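Local structure of C381 turret protein (Sulfolobus turreted icosahedral virus, 4IND) at residues S23-Q26 and D27-F31. The protein probably builds the pentameric turrets on the icosahedral capsid of this archaeal virus, each chain stringing together three jelly-roll domains. Residues are numbered along the deposited sequence; the frame is centred on the assembly and turned at random.
Sequences SEKQ and DLDAF
Asp-27 OD2 is gripped twice while the residue's CB packs on Glu-24 O, with Asp-27 CB to Glu-24 O at 3.6 Å. This OD2 accepts the N-H of Lys-21 and forms a salt bridge with Lys-15 of the second subunit. Glu-24 OE2 accepts the backbone N-H of that same Lys-15, which places the helix start at a subunit interface. Asp-27 is buried and points away from a second charged pair, Lys-25 and Asp-29. Lys-25 NZ donates to the syn lone pair of Asp-29 OD1 at 3.0 Å, an i to i+4 salt bridge. The lysine reaches it by bending at chi2 (50°) and chi3, which brings CD and CE across the carboxylate; Lys-25 CD is 3.1 Å from Asp-29 OD1. This pair faces outward on the first turn of helix 25-31, the chain's one helix, in its first jelly-roll domain. The same two residues also meet through their backbones, Asp-29 N donating to Lys-25 O at 2.8 Å. Glu-24 is the N-cap residue. Glu-24 O accepts Leu-28 N at 3.0 Å. Two residues on, Ala-30 N donates to Gln-26 O at 3.2 Å.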
ATOM      1  N   SER A  23     -24.101 -21.469  21.133  1.00 26.76           N
ATOM      2  CA  SER A  23     -24.005 -22.642  21.997  1.00 27.46           C
ATOM      3  C   SER A  23     -23.037 -22.429  23.155  1.00 26.06           C
ATOM      4  O   SER A  23     -22.864 -23.323  23.992  1.00 27.47           O
ATOM      5  CB  SER A  23     -23.599 -23.867  21.177  1.00 28.02           C
ATOM      6  OG  SER A  23     -22.474 -23.567  20.386  1.00 28.04           O
ATOM      7  N   GLU A  24     -22.392 -21.260  23.211  1.00 25.21           N
ATOM      8  CA  GLU A  24     -21.641 -20.845  24.405  1.00 26.02           C
ATOM      9  C   GLU A  24     -22.538 -19.956  25.262  1.00 22.51           C
ATOM     10  O   GLU A  24     -23.085 -18.956  24.774  1.00 26.11           O
ATOM     11  CB  GLU A  24     -20.393 -20.027  24.019  1.00 29.22           C
ATOM     12  CG  GLU A  24     -19.326 -20.780  23.246  1.00 32.69           C
ATOM     13  CD  GLU A  24     -18.150 -21.174  24.119  1.00 51.03           C
ATOM     14  OE1 GLU A  24     -18.374 -21.416  25.324  1.00 68.61           O
ATOM     15  OE2 GLU A  24     -17.002 -21.245  23.611  1.00 42.93           O
ATOM     16  N   LYS A  25     -22.681 -20.308  26.529  1.00 26.87           N
ATOM     17  CA  LYS A  25     -23.588 -19.609  27.425  1.00 32.21           C
ATOM     18  C   LYS A  25     -23.318 -18.093  27.516  1.00 29.60           C
ATOM     19  O   LYS A  25     -24.236 -17.260  27.463  1.00 28.10           O
ATOM     20  CB  LYS A  25     -23.467 -20.245  28.819  1.00 38.29           C
ATOM     21  CG  LYS A  25     -24.259 -19.535  29.886  1.00 70.88           C
ATOM     22  CD  LYS A  25     -25.702 -19.335  29.403  1.00 84.64           C
ATOM     23  CE  LYS A  25     -26.656 -19.348  30.555  1.00 97.40           C
ATOM     24  NZ  LYS A  25     -28.044 -19.005  30.222  1.00101.60           N
ATOM     25  N   GLN A  26     -22.061 -17.713  27.673  1.00 30.12           N
ATOM     26  CA  GLN A  26     -21.781 -16.283  27.787  1.00 36.60           C
ATOM     27  C   GLN A  26     -22.079 -15.508  26.502  1.00 34.77           C
ATOM     28  O   GLN A  26     -22.488 -14.348  26.566  1.00 25.98           O
ATOM     29  CB  GLN A  26     -20.357 -16.027  28.283  1.00 44.83           C
ATOM     30  CG  GLN A  26     -19.315 -15.934  27.181  1.00 63.51           C
ATOM     31  CD  GLN A  26     -17.987 -15.368  27.694  1.00 74.62           C
ATOM     32  OE1 GLN A  26     -17.717 -15.373  28.906  1.00 74.25           O
ATOM     33  NE2 GLN A  26     -17.162 -14.868  26.774  1.00 72.75           N
ATOM     34  N   ASP A  27     -21.912 -16.134  25.337  1.00 23.66           N
ATOM     35  CA  ASP A  27     -22.293 -15.460  24.096  1.00 26.31           C
ATOM     36  C   ASP A  27     -23.807 -15.311  24.002  1.00 32.79           C
ATOM     37  O   ASP A  27     -24.307 -14.251  23.610  1.00 25.97           O
ATOM     38  CB  ASP A  27     -21.768 -16.207  22.849  1.00 25.47           C
ATOM     39  CG  ASP A  27     -20.282 -16.003  22.617  1.00 33.44           C
ATOM     40  OD1 ASP A  27     -19.621 -15.468  23.527  1.00 30.85           O
ATOM     41  OD2 ASP A  27     -19.778 -16.376  21.512  1.00 29.45           O
ATOM     42  N   LEU A  28     -24.531 -16.382  24.328  1.00 21.44           N
ATOM     43  CA  LEU A  28     -25.983 -16.343  24.241  1.00 23.50           C
ATOM     44  C   LEU A  28     -26.505 -15.279  25.218  1.00 18.32           C
ATOM     45  O   LEU A  28     -27.367 -14.464  24.865  1.00 25.85           O
ATOM     46  CB  LEU A  28     -26.582 -17.716  24.590  1.00 23.88           C
ATOM     47  CG  LEU A  28     -28.107 -17.776  24.615  1.00 32.28           C
ATOM     48  CD1 LEU A  28     -28.609 -17.411  23.227  1.00 25.87           C
ATOM     49  CD2 LEU A  28     -28.614 -19.156  25.046  1.00 35.48           C
ATOM     50  N   ASP A  29     -25.980 -15.285  26.436  1.00 22.76           N
ATOM     51  CA  ASP A  29     -26.434 -14.313  27.445  1.00 23.01           C
ATOM     52  C   ASP A  29     -26.283 -12.874  26.954  1.00 30.45           C
ATOM     53  O   ASP A  29     -27.153 -12.038  27.171  1.00 30.85           O
ATOM     54  CB  ASP A  29     -25.673 -14.481  28.759  1.00 27.15           C
ATOM     55  CG  ASP A  29     -26.001 -15.774  29.478  1.00 36.32           C
ATOM     56  OD1 ASP A  29     -26.967 -16.487  29.093  1.00 35.33           O
ATOM     57  OD2 ASP A  29     -25.276 -16.078  30.454  1.00 38.72           O
ATOM     58  N   ALA A  30     -25.176 -12.589  26.274  1.00 31.40           N
ATOM     59  CA  ALA A  30     -24.963 -11.244  25.745  1.00 29.63           C
ATOM     60  C   ALA A  30     -25.940 -10.973  24.598  1.00 25.88           C
ATOM     61  O   ALA A  30     -26.570  -9.924  24.554  1.00 25.23           O
ATOM     62  CB  ALA A  30     -23.532 -11.082  25.285  1.00 33.29           C
ATOM     63  N   PHE A  31     -26.048 -11.936  23.679  1.00 23.04           N
ATOM     64  CA  PHE A  31     -26.899 -11.854  22.491  1.00 24.49           C
ATOM     65  C   PHE A  31     -28.335 -11.458  22.837  1.00 23.54           C
ATOM     66  O   PHE A  31     -28.920 -10.577  22.205  1.00 25.95           O
ATOM     67  CB  PHE A  31     -26.859 -13.222  21.770  1.00 24.36           C
ATOM     68  CG  PHE A  31     -27.515 -13.245  20.411  1.00 25.96           C
ATOM     69  CD1 PHE A  31     -26.905 -12.644  19.321  1.00 24.67           C
ATOM     70  CD2 PHE A  31     -28.701 -13.965  20.208  1.00 25.35           C
ATOM     71  CE1 PHE A  31     -27.493 -12.713  18.040  1.00 25.92           C
ATOM     72  CE2 PHE A  31     -29.295 -14.030  18.959  1.00 27.45           C
ATOM     73  CZ  PHE A  31     -28.700 -13.407  17.869  1.00 27.09           C
TER